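Local atomic coordinates of uncharacterized protein (Leptospira interrogans serogroup Icterohaemorrhagiae serovar copenhageni, PDB entry 6ULO), a protein that is of unknown function, although its alpha/beta domain of the Rossmann type would be consistent with binding a nucleotide-like cofactor. Residues D51-L56 with L76-W81; V47-R52 with R274-C279; V66-G71 with R216-I221; F223-E228 with T254-K259; E111-F116 with T174-Y179. All blocks are in the same frame, centred on the assembly; numbering follows the deposited sequence.

How the contacts relate
Contacts 1, 2 and 3 are buried, whereas contacts 4 and 5 are only partly so. Contact 3 sits deepest: two central parallel strands joined by backbone bonds and flanked by apolar side chains. Contact 1 covers one face of that region, since Ile78 of helix 74-82 packs on Tyr67 and Ile220; it is almost wholly apolar. The loop at Asp51 and Arg52 belongs to both contacts 1 and 2, and in contact 2 it packs against the start of strand 277-282. Contact 4 adjoins contact 2 through Glu50 and joins the regions just past two strand ends with one backbone bond and a carboxylate bound by a serine. Contact 5, about 30 Å from contact 4 between centres, is a helical surface contact rich in charge and water.

Contact 1. Residues D51-L56 with L76-W81; sequences DRLDLL and LTIAAW
The indole of Trp81 is the bump here, and the 3-10 turn of Leu53, Asp54 and Leu56 is the hollow that takes it. Its six-membered ring goes in first: CZ3 comes to 3.2 Å from Leu53 O, which lies at the ring edge near its plane, while CH2 rests 3.7 Å from Asp54 CA. Leu53 CB and Leu56 CB line the hollow, at 4.2 Å from Trp81 CH2 and 4.3 Å from Trp81 CZ3 respectively. Helix 74-82, which carries the tryptophan, is the crossover between parallel strands 66-69 and 86-91, so this is the helix of a beta-alpha-beta unit packed against a preceding loop. One turn back, Ile78 makes the second bump. Its chain is extended at chi2 (171°), which reaches CD1 out to Leu56 CD1 at 3.9 Å, and more loosely to Leu53 CD2 at 4.4 Å. At the far end of the indole, NE1 is hydrogen-bonded to Lys170 O.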
# COMPACT_ATOMS: atom_id res chain seq x y z
N ASP A 51 -5.68 -9.15 8.71
CA ASP A 51 -5.24 -9.20 10.11
C ASP A 51 -3.93 -9.94 10.34
O ASP A 51 -3.49 -10.02 11.50
CB ASP A 51 -6.30 -9.85 11.00
CG ASP A 51 -7.59 -9.08 11.02
OD1 ASP A 51 -7.55 -7.83 10.91
OD2 ASP A 51 -8.68 -9.71 11.10
N ARG A 52 -3.30 -10.50 9.31
CA ARG A 52 -2.09 -11.26 9.49
C ARG A 52 -0.98 -10.77 8.58
O ARG A 52 -0.18 -11.55 8.08
CB ARG A 52 -2.32 -12.77 9.34
CG ARG A 52 -3.23 -13.37 10.45
CD ARG A 52 -2.67 -13.14 11.87
NE ARG A 52 -1.24 -13.39 12.00
CZ ARG A 52 -0.67 -14.60 12.12
NH1 ARG A 52 -1.41 -15.71 12.08
NH2 ARG A 52 0.65 -14.70 12.26
N LEU A 53 -0.87 -9.44 8.42
CA LEU A 53 0.21 -8.89 7.61
C LEU A 53 1.57 -9.24 8.18
O LEU A 53 2.55 -9.23 7.44
CB LEU A 53 0.05 -7.38 7.45
CG LEU A 53 -1.19 -6.98 6.67
CD1 LEU A 53 -1.50 -5.49 6.91
CD2 LEU A 53 -1.00 -7.27 5.17
N ASP A 54 1.65 -9.57 9.48
CA ASP A 54 2.93 -9.95 10.04
C ASP A 54 3.53 -11.18 9.37
O ASP A 54 4.75 -11.36 9.44
CB ASP A 54 2.81 -10.21 11.55
CG ASP A 54 1.76 -11.26 11.91
OD1 ASP A 54 0.56 -11.08 11.57
OD2 ASP A 54 2.14 -12.27 12.54
N LEU A 55 2.71 -12.02 8.72
CA LEU A 55 3.28 -13.15 7.98
C LEU A 55 4.20 -12.69 6.87
O LEU A 55 5.02 -13.48 6.38
CB LEU A 55 2.17 -14.00 7.39
CG LEU A 55 1.27 -14.68 8.44
CD1 LEU A 55 0.08 -15.33 7.72
CD2 LEU A 55 2.06 -15.72 9.25
N LEU A 56 4.08 -11.44 6.43
CA LEU A 56 4.93 -10.93 5.35
C LEU A 56 6.32 -10.56 5.82
O LEU A 56 7.21 -10.42 4.97
CB LEU A 56 4.28 -9.67 4.77
CG LEU A 56 2.91 -9.87 4.14
CD1 LEU A 56 2.32 -8.53 3.77
CD2 LEU A 56 2.97 -10.82 2.93
N LEU A 76 1.97 1.58 4.81
CA LEU A 76 3.01 2.15 5.66
C LEU A 76 3.61 1.07 6.56
O LEU A 76 4.82 1.05 6.80
CB LEU A 76 2.45 3.33 6.45
CG LEU A 76 1.78 4.38 5.56
CD1 LEU A 76 1.27 5.52 6.42
CD2 LEU A 76 2.69 4.95 4.49
N THR A 77 2.77 0.14 7.05
CA THR A 77 3.31 -0.99 7.80
C THR A 77 4.32 -1.76 6.97
O THR A 77 5.45 -2.03 7.43
CB THR A 77 2.16 -1.89 8.23
OG1 THR A 77 1.36 -1.14 9.15
CG2 THR A 77 2.66 -3.16 8.92
N ILE A 78 3.95 -2.13 5.74
CA ILE A 78 4.84 -2.99 4.96
C ILE A 78 6.09 -2.21 4.54
O ILE A 78 7.21 -2.75 4.57
CB ILE A 78 4.08 -3.55 3.75
CG1 ILE A 78 2.85 -4.35 4.18
CG2 ILE A 78 5.01 -4.37 2.87
CD1 ILE A 78 1.92 -4.76 3.01
N ALA A 79 5.91 -0.94 4.15
CA ALA A 79 7.05 -0.12 3.71
C ALA A 79 8.05 0.11 4.84
O ALA A 79 9.26 0.19 4.59
CB ALA A 79 6.56 1.22 3.18
N ALA A 80 7.57 0.24 6.09
CA ALA A 80 8.52 0.40 7.19
C ALA A 80 9.35 -0.87 7.36
O ALA A 80 10.56 -0.81 7.61
CB ALA A 80 7.77 0.76 8.48
N TRP A 81 8.70 -2.04 7.27
CA TRP A 81 9.45 -3.30 7.35
C TRP A 81 10.47 -3.39 6.22
O TRP A 81 11.60 -3.86 6.42
CB TRP A 81 8.48 -4.47 7.24
CG TRP A 81 7.53 -4.63 8.38
CD1 TRP A 81 7.68 -4.13 9.64
CD2 TRP A 81 6.27 -5.30 8.37
NE1 TRP A 81 6.59 -4.48 10.44
CE2 TRP A 81 5.72 -5.20 9.67
CE3 TRP A 81 5.56 -6.00 7.39
CZ2 TRP A 81 4.50 -5.79 10.01
CZ3 TRP A 81 4.33 -6.55 7.71
CH2 TRP A 81 3.83 -6.48 9.01

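Contact 2. Residues V47-R52 with R274-C279; sequences VSNEDR and RGFHYC
With CG set beside its own backbone N (chi1 -66°), Tyr278 sends its ring out to the loop at Arg52, and Phe276, turned much the same way (chi1 -73°), lays its ring against Asn49 and Glu50. The phenol oxygen ends among backbone amides: Arg52 N donates to Tyr278 OH at 3.0 Å, while Arg52 O lies over a face of the ring and Arg52 CB touches Tyr278 CE2 at 3.8 Å. Glu50 touches both aromatics. Its CB is 3.5 Å from Tyr278 OH, and its CG makes a CH-pi contact over one Phe276 face, 4.3 Å from the centroid; Arg274 O lies over the opposite face, toward its margin, across the cis peptide that precedes Phe276. Asn49 OD1 comes obliquely to Phe276 CE2, at 3.2 Å. The buried carboxylate of Glu50 finds hydrogen bonds from Tyr222, Ser224 and Thr254. Ser48 OG accepts from Glu50 N, an ST turn. Around this, strand 277-282 is hydrogen-bonded to strand 249-255 through His277 and to strand 315-318 through Tyr278, and helix 139-166 closes on the loop with Arg156 salt-bridged to Asp51.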
# COMPACT_ATOMS: atom_id res chain seq x y z
N VAL A 47 -9.80 1.53 5.22
CA VAL A 47 -9.05 0.65 6.09
C VAL A 47 -8.89 -0.71 5.46
O VAL A 47 -9.75 -1.16 4.69
CB VAL A 47 -9.66 0.48 7.50
CG1 VAL A 47 -9.60 1.78 8.26
CG2 VAL A 47 -11.08 -0.07 7.41
N SER A 48 -7.80 -1.37 5.82
CA SER A 48 -7.59 -2.77 5.51
C SER A 48 -8.38 -3.66 6.47
O SER A 48 -8.69 -3.28 7.61
CB SER A 48 -6.10 -3.08 5.68
OG SER A 48 -5.81 -4.45 5.39
N ASN A 49 -8.72 -4.87 6.01
CA ASN A 49 -9.29 -5.91 6.85
C ASN A 49 -8.40 -7.15 6.87
O ASN A 49 -8.89 -8.24 7.18
CB ASN A 49 -10.72 -6.23 6.41
CG ASN A 49 -10.78 -6.71 4.95
OD1 ASN A 49 -9.76 -6.75 4.26
ND2 ASN A 49 -11.96 -7.08 4.49
N GLU A 50 -7.11 -7.00 6.57
CA GLU A 50 -6.13 -8.08 6.56
C GLU A 50 -5.44 -8.10 7.92
O GLU A 50 -4.67 -7.18 8.24
CB GLU A 50 -5.13 -7.84 5.42
CG GLU A 50 -5.91 -7.89 4.07
CD GLU A 50 -5.14 -7.37 2.84
OE1 GLU A 50 -4.00 -6.87 3.00
OE2 GLU A 50 -5.67 -7.48 1.69
N ASP A 51 -5.68 -9.15 8.71
CA ASP A 51 -5.24 -9.20 10.11
C ASP A 51 -3.93 -9.94 10.34
O ASP A 51 -3.49 -10.02 11.50
CB ASP A 51 -6.30 -9.85 11.00
CG ASP A 51 -7.59 -9.08 11.02
OD1 ASP A 51 -7.55 -7.83 10.91
OD2 ASP A 51 -8.68 -9.71 11.10
N ARG A 52 -3.30 -10.50 9.31
CA ARG A 52 -2.09 -11.26 9.49
C ARG A 52 -0.98 -10.77 8.58
O ARG A 52 -0.18 -11.55 8.08
CB ARG A 52 -2.32 -12.77 9.34
CG ARG A 52 -3.23 -13.37 10.45
CD ARG A 52 -2.67 -13.14 11.87
NE ARG A 52 -1.24 -13.39 12.00
CZ ARG A 52 -0.67 -14.60 12.12
NH1 ARG A 52 -1.41 -15.71 12.08
NH2 ARG A 52 0.65 -14.70 12.26
N ARG A 274 -14.42 -13.37 5.50
CA ARG A 274 -14.13 -13.91 4.17
C ARG A 274 -12.69 -13.56 3.82
O ARG A 274 -12.42 -12.45 3.36
CB ARG A 274 -15.10 -13.36 3.13
N GLY A 275 -11.77 -14.50 4.00
CA GLY A 275 -10.36 -14.25 3.77
C GLY A 275 -9.59 -14.34 5.07
O GLY A 275 -10.16 -14.54 6.14
N PHE A 276 -8.27 -14.27 4.98
CA PHE A 276 -7.49 -14.12 3.76
C PHE A 276 -6.33 -15.10 3.81
O PHE A 276 -5.85 -15.48 4.90
CB PHE A 276 -6.91 -12.68 3.66
CG PHE A 276 -7.93 -11.67 3.32
CD1 PHE A 276 -8.37 -11.51 2.01
CD2 PHE A 276 -8.47 -10.87 4.32
CE1 PHE A 276 -9.35 -10.58 1.71
CE2 PHE A 276 -9.43 -9.95 4.02
CZ PHE A 276 -9.88 -9.81 2.72
N HIS A 277 -5.87 -15.49 2.62
CA HIS A 277 -4.60 -16.16 2.43
C HIS A 277 -3.65 -15.16 1.78
O HIS A 277 -4.07 -14.37 0.92
CB HIS A 277 -4.82 -17.38 1.52
CG HIS A 277 -3.61 -18.25 1.35
ND1 HIS A 277 -3.41 -19.39 2.11
CD2 HIS A 277 -2.58 -18.19 0.47
CE1 HIS A 277 -2.28 -19.96 1.72
NE2 HIS A 277 -1.77 -19.26 0.72
N TYR A 278 -2.39 -15.16 2.21
CA TYR A 278 -1.40 -14.16 1.79
C TYR A 278 -0.51 -14.77 0.72
O TYR A 278 -0.28 -15.99 0.71
CB TYR A 278 -0.58 -13.70 3.02
CG TYR A 278 -1.48 -12.97 3.99
CD1 TYR A 278 -1.50 -11.58 4.04
CD2 TYR A 278 -2.35 -13.68 4.84
CE1 TYR A 278 -2.39 -10.92 4.88
CE2 TYR A 278 -3.24 -13.03 5.67
CZ TYR A 278 -3.24 -11.65 5.69
OH TYR A 278 -4.13 -10.99 6.50
N CYS A 279 0.05 -13.94 -0.15
CA CYS A 279 0.87 -14.46 -1.22
C CYS A 279 1.93 -13.44 -1.60
O CYS A 279 1.64 -12.24 -1.78
CB CYS A 279 -0.02 -14.79 -2.42
SG CYS A 279 0.84 -15.43 -3.87

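Contact 3. Residues V66-G71 with R216-I221; sequences VYVGVG and RKVGII
Val66 O takes the shortest bond between the two strands: Gly219 N donates to it at 2.7 Å, in the carbonyl plane and on a lone pair, and Ile220 N adds a weak bond to the same oxygen at 3.3 Å. This double acceptance marks a beta bulge, where the parallel register slips by one residue at Gly219. On either side of it the ladder is regular, with Val66 N bonded to Lys217 O at 2.9 Å and Val68 N to Ile220 O at 2.9 Å. Ile221 CA adds a C-H contact to Val68 O. Beyond the backbone, Tyr67 and Ile220 share one face, Tyr67 CE1 against Ile220 CG2 at 3.7 Å, beneath Ile78 of helix 74-82. The other face carries Val68 CB 4.1 Å from Ile221 CG1, the two side chains pointing the same way, and is covered by helix 203-214. With amides and carbonyls paired along the ladder and apolar groups, aliphatic and aromatic, on the two faces, the chemistry is that of the buried centre of a Rossmann-type sheet.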
# COMPACT_ATOMS: atom_id res chain seq x y z
N VAL A 66 11.71 1.24 -4.23
CA VAL A 66 10.46 2.01 -4.18
C VAL A 66 9.29 1.10 -3.81
O VAL A 66 9.24 -0.07 -4.19
CB VAL A 66 10.24 2.78 -5.51
CG1 VAL A 66 8.91 3.53 -5.53
CG2 VAL A 66 11.42 3.73 -5.74
N TYR A 67 8.31 1.65 -3.09
CA TYR A 67 7.10 0.92 -2.73
C TYR A 67 5.95 1.48 -3.55
O TYR A 67 5.82 2.71 -3.64
CB TYR A 67 6.81 1.17 -1.23
CG TYR A 67 5.63 0.38 -0.73
CD1 TYR A 67 5.83 -0.78 -0.01
CD2 TYR A 67 4.33 0.78 -0.99
CE1 TYR A 67 4.76 -1.54 0.45
CE2 TYR A 67 3.25 0.02 -0.53
CZ TYR A 67 3.49 -1.14 0.19
OH TYR A 67 2.45 -1.91 0.64
N VAL A 68 5.10 0.61 -4.13
CA VAL A 68 3.85 1.03 -4.78
C VAL A 68 2.71 0.20 -4.19
O VAL A 68 2.83 -1.02 -4.13
CB VAL A 68 3.90 0.78 -6.30
CG1 VAL A 68 2.58 1.20 -6.95
CG2 VAL A 68 5.12 1.51 -6.89
N GLY A 69 1.63 0.84 -3.75
CA GLY A 69 0.52 0.05 -3.24
C GLY A 69 -0.83 0.70 -3.36
O GLY A 69 -0.96 1.93 -3.27
N VAL A 70 -1.85 -0.14 -3.54
CA VAL A 70 -3.24 0.27 -3.41
C VAL A 70 -3.60 0.33 -1.92
O VAL A 70 -2.91 -0.26 -1.07
CB VAL A 70 -4.19 -0.69 -4.17
CG1 VAL A 70 -3.74 -0.83 -5.64
CG2 VAL A 70 -4.26 -2.04 -3.48
N GLY A 71 -4.70 1.02 -1.60
CA GLY A 71 -5.14 1.00 -0.21
C GLY A 71 -4.51 2.05 0.67
O GLY A 71 -4.12 3.13 0.20
N ARG A 216 15.71 4.44 -10.64
CA ARG A 216 15.33 3.68 -9.46
C ARG A 216 14.42 2.52 -9.85
O ARG A 216 14.00 2.36 -11.01
CB ARG A 216 14.70 4.59 -8.40
CG ARG A 216 15.76 5.49 -7.86
CD ARG A 216 15.28 6.40 -6.80
NE ARG A 216 16.39 7.29 -6.44
CZ ARG A 216 17.22 7.07 -5.43
NH1 ARG A 216 17.06 6.00 -4.66
NH2 ARG A 216 18.21 7.93 -5.18
N LYS A 217 14.15 1.67 -8.86
CA LYS A 217 13.47 0.40 -9.10
C LYS A 217 12.38 0.19 -8.07
O LYS A 217 12.48 0.68 -6.94
CB LYS A 217 14.46 -0.78 -8.93
CG LYS A 217 15.60 -0.71 -9.96
CD LYS A 217 16.56 -1.90 -9.88
CE LYS A 217 17.51 -1.94 -11.09
NZ LYS A 217 16.82 -2.54 -12.29
N VAL A 218 11.34 -0.57 -8.46
CA VAL A 218 10.31 -0.99 -7.51
C VAL A 218 10.84 -2.15 -6.68
O VAL A 218 11.36 -3.13 -7.24
CB VAL A 218 9.02 -1.39 -8.24
CG1 VAL A 218 7.97 -1.92 -7.25
CG2 VAL A 218 8.47 -0.24 -9.03
N GLY A 219 10.70 -2.04 -5.35
CA GLY A 219 10.98 -3.15 -4.46
C GLY A 219 9.78 -3.97 -4.04
O GLY A 219 9.89 -5.20 -3.85
N ILE A 220 8.63 -3.31 -3.90
CA ILE A 220 7.40 -3.99 -3.53
C ILE A 220 6.25 -3.34 -4.28
O ILE A 220 6.16 -2.10 -4.32
CB ILE A 220 7.11 -3.88 -2.01
CG1 ILE A 220 8.16 -4.62 -1.17
CG2 ILE A 220 5.68 -4.43 -1.70
CD1 ILE A 220 8.00 -4.44 0.30
N ILE A 221 5.36 -4.15 -4.84
CA ILE A 221 4.06 -3.67 -5.28
C ILE A 221 2.98 -4.45 -4.54
O ILE A 221 2.99 -5.70 -4.55
CB ILE A 221 3.90 -3.66 -6.82
CG1 ILE A 221 2.60 -2.97 -7.20
CG2 ILE A 221 4.02 -5.07 -7.44
CD1 ILE A 221 2.56 -2.54 -8.65

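Contact 4. Residues F223-E228 with T254-K259; sequences FSNAEE and TISVRK
The C-terminal ends of neighbouring parallel strands 218-222 and 249-255 meet here, where Ser224 and Asn225 of the type II' turn from Phe223 to Ala226 come up against Thr254. Thr254 N donates to Ser224 O at 2.9 Å; the donor stands above the carbonyl plane, 64° out of it. Asn225 CA lies 3.3 Å from Thr254 O in a C-H contact. In Rossmann-type domains such strand ends commonly border the ligand cleft; whether they do so in this protein is not known. The turn runs straight into a 3-10 segment, whose Glu228 reaches over to Ser256 just past the strand end. Its carboxylate is held at both oxygens. Glu228 OE1 takes Ser256 OG on the syn lone pair at 2.7 Å and Asn225 ND2 on the anti lone pair at 3.0 Å, with Glu228 OE1 lying in the amide plane of Asn225. Asn225 can deliver that amide because chi1 of 72° places CG between its backbone N and carbonyl carbon. Meanwhile Ser256 N gives Glu228 OE2 a bond of 2.8 Å from above the carboxylate plane. With three donors on two oxygens the group is fixed in rotation, and the negative charge is probably well stabilised. Both methyls of Val257 lie alongside OE2, and Glu227 is salt-bridged to Arg253.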
# COMPACT_ATOMS: atom_id res chain seq x y z
N PHE A 223 -1.02 -5.25 -3.97
CA PHE A 223 -2.32 -5.25 -4.62
C PHE A 223 -3.48 -5.52 -3.69
O PHE A 223 -4.61 -5.55 -4.16
CB PHE A 223 -2.38 -6.29 -5.73
CG PHE A 223 -1.40 -6.04 -6.86
CD1 PHE A 223 -1.34 -4.81 -7.51
CD2 PHE A 223 -0.53 -7.05 -7.28
CE1 PHE A 223 -0.45 -4.61 -8.59
CE2 PHE A 223 0.35 -6.85 -8.35
CZ PHE A 223 0.38 -5.64 -8.99
N SER A 224 -3.24 -5.81 -2.40
CA SER A 224 -4.32 -6.32 -1.55
C SER A 224 -4.95 -7.51 -2.28
O SER A 224 -4.22 -8.27 -2.91
CB SER A 224 -5.28 -5.19 -1.16
OG SER A 224 -6.28 -5.67 -0.27
N ASN A 225 -6.27 -7.63 -2.25
CA ASN A 225 -6.94 -8.65 -3.04
C ASN A 225 -7.59 -8.06 -4.28
O ASN A 225 -8.54 -8.64 -4.82
CB ASN A 225 -7.96 -9.47 -2.21
CG ASN A 225 -9.20 -8.68 -1.86
OD1 ASN A 225 -9.10 -7.48 -1.53
ND2 ASN A 225 -10.37 -9.33 -1.90
N ALA A 226 -7.07 -6.91 -4.75
CA ALA A 226 -7.70 -6.25 -5.90
C ALA A 226 -7.76 -7.14 -7.13
O ALA A 226 -8.71 -7.03 -7.91
CB ALA A 226 -6.94 -4.97 -6.23
N GLU A 227 -6.78 -8.05 -7.30
CA GLU A 227 -6.76 -8.90 -8.48
C GLU A 227 -7.92 -9.88 -8.48
O GLU A 227 -8.22 -10.45 -9.52
CB GLU A 227 -5.44 -9.65 -8.59
CG GLU A 227 -4.19 -8.76 -8.79
CD GLU A 227 -2.95 -9.51 -8.39
OE1 GLU A 227 -2.71 -9.61 -7.17
OE2 GLU A 227 -2.24 -10.03 -9.28
N GLU A 228 -8.56 -10.12 -7.33
CA GLU A 228 -9.72 -11.00 -7.33
C GLU A 228 -10.88 -10.44 -8.12
O GLU A 228 -11.84 -11.17 -8.39
CB GLU A 228 -10.15 -11.27 -5.89
CG GLU A 228 -9.10 -12.00 -5.07
CD GLU A 228 -9.69 -12.76 -3.90
OE1 GLU A 228 -10.14 -12.11 -2.93
OE2 GLU A 228 -9.69 -14.01 -3.94
N THR A 254 -3.36 -10.69 -1.46
CA THR A 254 -4.16 -11.65 -0.71
C THR A 254 -5.23 -12.22 -1.63
O THR A 254 -5.58 -11.64 -2.67
CB THR A 254 -4.85 -10.97 0.48
OG1 THR A 254 -5.56 -9.80 0.03
CG2 THR A 254 -3.85 -10.59 1.52
N ILE A 255 -5.74 -13.40 -1.24
CA ILE A 255 -6.89 -14.01 -1.89
C ILE A 255 -7.87 -14.50 -0.83
O ILE A 255 -7.55 -14.59 0.36
CB ILE A 255 -6.55 -15.16 -2.87
CG1 ILE A 255 -5.86 -16.32 -2.13
CG2 ILE A 255 -5.81 -14.60 -4.13
CD1 ILE A 255 -5.92 -17.63 -2.95
N SER A 256 -9.08 -14.81 -1.29
CA SER A 256 -10.12 -15.23 -0.36
C SER A 256 -10.98 -16.36 -0.91
O SER A 256 -12.06 -16.60 -0.37
CB SER A 256 -10.98 -14.01 0.02
OG SER A 256 -11.63 -13.45 -1.11
N VAL A 257 -10.53 -17.03 -1.96
CA VAL A 257 -11.27 -18.11 -2.59
C VAL A 257 -10.40 -19.37 -2.52
O VAL A 257 -9.21 -19.32 -2.25
CB VAL A 257 -11.63 -17.79 -4.06
CG1 VAL A 257 -12.48 -16.54 -4.13
CG2 VAL A 257 -10.38 -17.61 -4.88
N ARG A 258 -11.04 -20.51 -2.79
CA ARG A 258 -10.39 -21.82 -2.76
C ARG A 258 -9.60 -22.02 -1.47
O ARG A 258 -8.42 -22.37 -1.47
CB ARG A 258 -9.52 -22.07 -4.00
CG ARG A 258 -10.30 -22.21 -5.31
CD ARG A 258 -11.26 -23.41 -5.27
NE ARG A 258 -10.63 -24.69 -4.96
CZ ARG A 258 -10.07 -25.50 -5.86
NH1 ARG A 258 -9.98 -25.11 -7.12
NH2 ARG A 258 -9.56 -26.66 -5.49
N LYS A 259 -10.29 -21.82 -0.34
CA LYS A 259 -9.60 -22.00 0.94
C LYS A 259 -9.19 -23.45 1.19
O LYS A 259 -8.34 -23.68 2.06
CB LYS A 259 -10.49 -21.46 2.05
CG LYS A 259 -11.65 -22.36 2.37
CD LYS A 259 -12.75 -21.59 3.10
CE LYS A 259 -12.34 -21.14 4.48
NZ LYS A 259 -13.54 -21.05 5.42

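Contact 5. Residues E111-F116 with T174-Y179; sequences EKKEDF and TDDEQY
This is a partly exposed contact between the N-terminal turns of two helices, 113-120 and 176-187, with the ring of Tyr179 inserted under Lys113. Lys113 CA sits over the centre of one ring face, 3.6 Å from the centroid and only 7° off the normal, a close CH-pi contact; the peptide from Lys112 to Lys113 covers the same face further out. Tyr179 CG is turned anti to its backbone N (chi1 180°), which extends the ring under the other helix, where its OH comes within 3.4 Å of Phe116 CB and is hydrogen-bonded to Ser110 O. Beyond the ring the chemistry turns ionic. The Lys113 chain passes over Thr174 and Asp175 and bends at its end, bringing NZ 2.8 Å from Asp176 OD1, which it meets from above the carboxylate plane, and 2.7 Å from Glu114 OE2. Waters tie the same groups together: one bridges Lys113 N to Asp176 OD1 at 2.8 Å from each, and another links Glu114 OE1 with that aspartate oxygen. The lysine would offset the two nearby acids. Asp175 caps helix 176-187, its OD2 accepting from Gln178 N at 3.0 Å, and Asp115 OD2 accepts from Lys112 N at the start of the other helix. Acidic side chains in the first turn, with an N-cap aspartate, are typical of helix N termini, and here a salt-bridge network joins two of them.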
# COMPACT_ATOMS: atom_id res chain seq x y z
N GLU A 111 4.87 14.06 16.55
CA GLU A 111 6.25 13.70 16.85
C GLU A 111 6.38 12.25 17.31
O GLU A 111 7.42 11.63 17.08
CB GLU A 111 6.83 14.66 17.88
CG GLU A 111 6.89 16.12 17.34
CD GLU A 111 7.55 17.12 18.26
OE1 GLU A 111 7.82 16.78 19.43
OE2 GLU A 111 7.79 18.27 17.82
N LYS A 112 5.34 11.69 17.92
CA LYS A 112 5.39 10.32 18.43
C LYS A 112 4.17 9.56 17.92
O LYS A 112 3.15 10.16 17.55
CB LYS A 112 5.40 10.31 19.96
CG LYS A 112 6.57 11.04 20.57
CD LYS A 112 7.86 10.26 20.31
CE LYS A 112 9.09 10.95 20.88
NZ LYS A 112 10.32 10.37 20.26
N LYS A 113 4.28 8.23 17.92
CA LYS A 113 3.21 7.40 17.40
C LYS A 113 1.90 7.65 18.13
O LYS A 113 0.83 7.64 17.51
CB LYS A 113 3.60 5.93 17.46
CG LYS A 113 3.80 5.34 18.87
CD LYS A 113 4.56 4.01 18.78
CE LYS A 113 4.56 3.21 20.10
NZ LYS A 113 5.20 3.96 21.22
N GLU A 114 1.96 7.93 19.44
CA GLU A 114 0.74 8.19 20.18
C GLU A 114 0.05 9.46 19.69
O GLU A 114 -1.19 9.55 19.74
CB GLU A 114 1.09 8.37 21.64
CG GLU A 114 1.48 7.10 22.32
CD GLU A 114 2.93 6.68 22.08
OE1 GLU A 114 3.77 7.52 21.67
OE2 GLU A 114 3.26 5.49 22.33
N ASP A 115 0.83 10.45 19.23
CA ASP A 115 0.25 11.69 18.72
C ASP A 115 -0.51 11.43 17.41
O ASP A 115 -1.57 11.99 17.17
CB ASP A 115 1.34 12.75 18.47
CG ASP A 115 2.13 13.07 19.70
OD1 ASP A 115 1.51 13.24 20.76
OD2 ASP A 115 3.38 13.14 19.63
N PHE A 116 0.04 10.56 16.56
CA PHE A 116 -0.63 10.22 15.32
C PHE A 116 -1.94 9.50 15.58
O PHE A 116 -2.98 9.83 14.99
CB PHE A 116 0.31 9.35 14.50
CG PHE A 116 -0.33 8.76 13.27
CD1 PHE A 116 -0.54 9.52 12.12
CD2 PHE A 116 -0.72 7.42 13.25
CE1 PHE A 116 -1.11 8.95 10.98
CE2 PHE A 116 -1.31 6.85 12.13
CZ PHE A 116 -1.52 7.63 11.01
N THR A 174 2.95 0.93 16.53
CA THR A 174 3.22 0.39 17.86
C THR A 174 4.70 0.32 18.20
O THR A 174 5.04 -0.16 19.28
CB THR A 174 2.62 -1.03 18.02
OG1 THR A 174 3.26 -1.92 17.09
CG2 THR A 174 1.13 -1.05 17.79
N ASP A 175 5.59 0.79 17.32
CA ASP A 175 7.03 0.74 17.54
C ASP A 175 7.64 2.09 17.19
O ASP A 175 7.44 2.60 16.08
CB ASP A 175 7.66 -0.35 16.66
CG ASP A 175 9.17 -0.41 16.83
OD1 ASP A 175 9.62 -0.85 17.90
OD2 ASP A 175 9.90 0.01 15.92
N ASP A 176 8.39 2.66 18.14
CA ASP A 176 8.92 4.01 17.95
C ASP A 176 9.83 4.10 16.73
O ASP A 176 9.76 5.08 15.97
CB ASP A 176 9.66 4.47 19.21
CG ASP A 176 8.74 4.80 20.37
OD1 ASP A 176 7.55 5.08 20.17
OD2 ASP A 176 9.25 4.77 21.53
N GLU A 177 10.72 3.13 16.52
CA GLU A 177 11.66 3.23 15.41
C GLU A 177 10.94 3.14 14.07
O GLU A 177 11.23 3.92 13.16
CB GLU A 177 12.73 2.15 15.51
CG GLU A 177 13.82 2.30 14.48
CD GLU A 177 14.89 1.23 14.60
OE1 GLU A 177 14.67 0.25 15.35
OE2 GLU A 177 15.94 1.35 13.93
N GLN A 178 9.98 2.21 13.93
CA GLN A 178 9.25 2.10 12.67
C GLN A 178 8.36 3.31 12.44
O GLN A 178 8.25 3.80 11.31
CB GLN A 178 8.50 0.77 12.57
CG GLN A 178 9.48 -0.40 12.49
CD GLN A 178 8.81 -1.75 12.34
OE1 GLN A 178 7.61 -1.84 12.03
NE2 GLN A 178 9.59 -2.81 12.56
N TYR A 179 7.77 3.85 13.50
CA TYR A 179 7.01 5.09 13.38
C TYR A 179 7.91 6.21 12.86
O TYR A 179 7.56 6.94 11.91
CB TYR A 179 6.38 5.50 14.72
CG TYR A 179 5.61 6.80 14.53
CD1 TYR A 179 4.34 6.78 13.96
CD2 TYR A 179 6.17 8.03 14.86
CE1 TYR A 179 3.66 7.95 13.71
CE2 TYR A 179 5.48 9.19 14.63
CZ TYR A 179 4.22 9.15 14.05
OH TYR A 179 3.53 10.32 13.78
O HOH W 1 6.77 7.09 18.43
O HOH W 2 7.65 3.85 23.51
O HOH W 3 6.39 6.97 22.20